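Local coordinates for protein polyprenyl synthetase (Zymomonas mobilis subsp. mobilis, PDB 4KKM) that probably acts as a magnesium-dependent prenyltransferase that builds isoprenoid diphosphates such as farnesyl diphosphate, and carries a calcium ion in this crystal, at residues G222-N225 and K226-D230. Numbering follows the deposited sequence. Where two conformers were deposited one is given.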
ATOM      1  N   GLY B 222       3.649   1.508 -23.617  1.00 34.48           N
ATOM      2  CA  GLY B 222       3.779   1.606 -25.058  1.00 37.89           C
ATOM      3  C   GLY B 222       3.147   2.846 -25.664  1.00 37.54           C
ATOM      4  O   GLY B 222       3.098   2.977 -26.887  1.00 43.02           O
ATOM      5  N   ARG B 223       2.658   3.745 -24.809  1.00 32.90           N
ATOM      6  CA  ARG B 223       1.963   4.968 -25.230  1.00 36.04           C
ATOM      7  C   ARG B 223       0.870   4.677 -26.250  1.00 39.23           C
ATOM      8  O   ARG B 223       0.762   5.371 -27.258  1.00 39.89           O
ATOM      9  CB  ARG B 223       2.930   6.012 -25.823  1.00 39.60           C
ATOM     10  CG  ARG B 223       4.110   6.411 -24.955  1.00 44.78           C
ATOM     11  CD  ARG B 223       3.761   6.440 -23.475  1.00 49.25           C
ATOM     12  NE  ARG B 223       2.897   7.552 -23.071  1.00 52.94           N
ATOM     13  CZ  ARG B 223       1.824   7.429 -22.288  1.00 58.45           C
ATOM     14  NH1 ARG B 223       1.449   6.234 -21.832  1.00 41.47           N
ATOM     15  NH2 ARG B 223       1.115   8.506 -21.965  1.00 64.33           N
ATOM     16  N   GLN B 224       0.067   3.653 -25.989  1.00 36.18           N
ATOM     17  CA  GLN B 224      -0.936   3.206 -26.950  1.00 35.48           C
ATOM     18  C   GLN B 224      -2.274   3.927 -26.798  1.00 38.16           C
ATOM     19  O   GLN B 224      -2.594   4.442 -25.726  1.00 36.92           O
ATOM     20  CB  GLN B 224      -1.121   1.688 -26.842  1.00 37.12           C
ATOM     21  CG  GLN B 224       0.141   0.915 -27.186  1.00 38.76           C
ATOM     22  CD  GLN B 224       0.533   1.101 -28.638  1.00 44.56           C
ATOM     23  OE1 GLN B 224      -0.240   0.787 -29.539  1.00 44.92           O
ATOM     24  NE2 GLN B 224       1.727   1.635 -28.870  1.00 40.59           N
ATOM     25  N   ASN B 225      -3.054   3.964 -27.875  1.00 36.90           N
ATOM     26  CA  ASN B 225      -4.344   4.643 -27.842  1.00 42.51           C
ATOM     27  C   ASN B 225      -5.412   3.867 -27.068  1.00 42.03           C
ATOM     28  O   ASN B 225      -5.180   2.740 -26.628  1.00 38.79           O
ATOM     29  CB  ASN B 225      -4.824   5.027 -29.259  1.00 42.47           C
ATOM     30  CG  ASN B 225      -5.166   3.818 -30.131  1.00 47.97           C
ATOM     31  OD1 ASN B 225      -5.527   2.751 -29.639  1.00 49.52           O
ATOM     32  ND2 ASN B 225      -5.062   3.997 -31.446  1.00 50.33           N
ATOM     33  N   LYS B 226      -6.579   4.482 -26.914  1.00 42.21           N
ATOM     34  CA  LYS B 226      -7.665   3.912 -26.126  1.00 44.67           C
ATOM     35  C   LYS B 226      -8.183   2.596 -26.709  1.00 40.79           C
ATOM     36  O   LYS B 226      -8.485   1.657 -25.971  1.00 37.62           O
ATOM     37  CB  LYS B 226      -8.800   4.928 -25.998  1.00 52.55           C
ATOM     38  CG  LYS B 226     -10.001   4.445 -25.203  1.00 61.14           C
ATOM     39  CD  LYS B 226      -9.605   3.983 -23.808  1.00 67.99           C
ATOM     40  CE  LYS B 226     -10.810   3.942 -22.876  1.00 70.13           C
ATOM     41  NZ  LYS B 226     -12.076   3.679 -23.612  1.00 70.34           N
ATOM     42  N   ASP B 227      -8.283   2.531 -28.032  1.00 39.42           N
ATOM     43  CA  ASP B 227      -8.739   1.316 -28.701  1.00 44.60           C
ATOM     44  C   ASP B 227      -7.840   0.120 -28.381  1.00 39.68           C
ATOM     45  O   ASP B 227      -8.327  -0.979 -28.120  1.00 36.90           O
ATOM     46  CB  ASP B 227      -8.828   1.535 -30.215  1.00 51.57           C
ATOM     47  CG  ASP B 227      -9.946   2.488 -30.600  1.00 65.31           C
ATOM     48  OD1 ASP B 227     -10.536   3.112 -29.691  1.00 69.67           O
ATOM     49  OD2 ASP B 227     -10.234   2.618 -31.810  1.00 69.21           O
ATOM     50  N   ILE B 228      -6.530   0.343 -28.395  1.00 36.64           N
ATOM     51  CA  ILE B 228      -5.569  -0.709 -28.082  1.00 33.95           C
ATOM     52  C   ILE B 228      -5.599  -1.047 -26.589  1.00 35.28           C
ATOM     53  O   ILE B 228      -5.505  -2.214 -26.201  1.00 31.24           O
ATOM     54  CB  ILE B 228      -4.138  -0.305 -28.513  1.00 36.66           C
ATOM     55  CG1 ILE B 228      -4.047  -0.217 -30.041  1.00 41.31           C
ATOM     56  CG2 ILE B 228      -3.108  -1.293 -27.980  1.00 32.69           C
ATOM     57  CD1 ILE B 228      -4.312  -1.525 -30.733  1.00 41.80           C
ATOM     58  N   ARG B 229      -5.735  -0.026 -25.750  1.00 33.72           N
ATOM     59  CA  ARG B 229      -5.820  -0.256 -24.317  0.52 33.75           C
ATOM     60  C   ARG B 229      -7.031  -1.117 -23.979  1.00 32.08           C
ATOM     61  O   ARG B 229      -6.929  -2.051 -23.181  1.00 27.74           O
ATOM     62  CB  ARG B 229      -5.867   1.055 -23.530  0.52 34.96           C
ATOM     63  CG  ARG B 229      -6.229   0.836 -22.075  0.52 36.69           C
ATOM     64  CD  ARG B 229      -5.717   1.926 -21.151  0.52 44.23           C
ATOM     65  NE  ARG B 229      -6.501   3.157 -21.204  0.52 52.12           N
ATOM     66  CZ  ARG B 229      -7.755   3.275 -20.777  0.52 54.31           C
ATOM     67  NH1 ARG B 229      -8.401   2.227 -20.283  0.52 55.88           N
ATOM     68  NH2 ARG B 229      -8.370   4.447 -20.858  0.52 54.65           N
ATOM     69  N   ASP B 230      -8.164  -0.814 -24.607  1.00 30.13           N
ATOM     70  CA  ASP B 230      -9.394  -1.558 -24.375  1.00 33.29           C
ATOM     71  C   ASP B 230      -9.301  -3.020 -24.821  1.00 32.11           C
ATOM     72  O   ASP B 230      -9.781  -3.910 -24.127  1.00 30.74           O
ATOM     73  CB  ASP B 230     -10.582  -0.865 -25.050  1.00 36.90           C
ATOM     74  CG  ASP B 230     -11.024   0.379 -24.309  1.00 40.01           C
ATOM     75  OD1 ASP B 230     -10.614   0.557 -23.143  1.00 42.83           O
ATOM     76  OD2 ASP B 230     -11.787   1.179 -24.889  1.00 42.08           O
TER
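N225 caps the start of helix 226-253 by accepting from I228 N at its side-chain oxygen, OD1, with a donor-acceptor distance of 2.9 Å and an angle of 161° at the hydrogen. The C=O...N angle of 176° places the donor almost straight off the end of the amide carbonyl. One residue further on, R229 N reaches N225 O at 3.0 Å in the plane of that carbonyl, the first i to i+4 bond of the helix.

Q224 can be followed outward from its backbone. Its CB packs on I228 CG2 at 3.8 Å and CG rests on the same methyl; the chain then bends (chi2 -65°), keeping Q224 OE1 3.9 Å from I228 CG2. The bend, with the turn at chi3, brings Q224 NE2 to G222 O (2.8 Å), approaching from above the carbonyl plane; G222 O lies near the plane of the Q224 amide, which helps to hold its rotation.

On the helix, K226 NZ forms a salt bridge with D230 OD2 at 2.8 Å, on its syn lone pair. A Schellman motif with R223, at positive phi, as C-prime residue ends helix 208-221, and the N225 cap then opens helix 226-253 at the surface, where F83 touches both Q224 and I228.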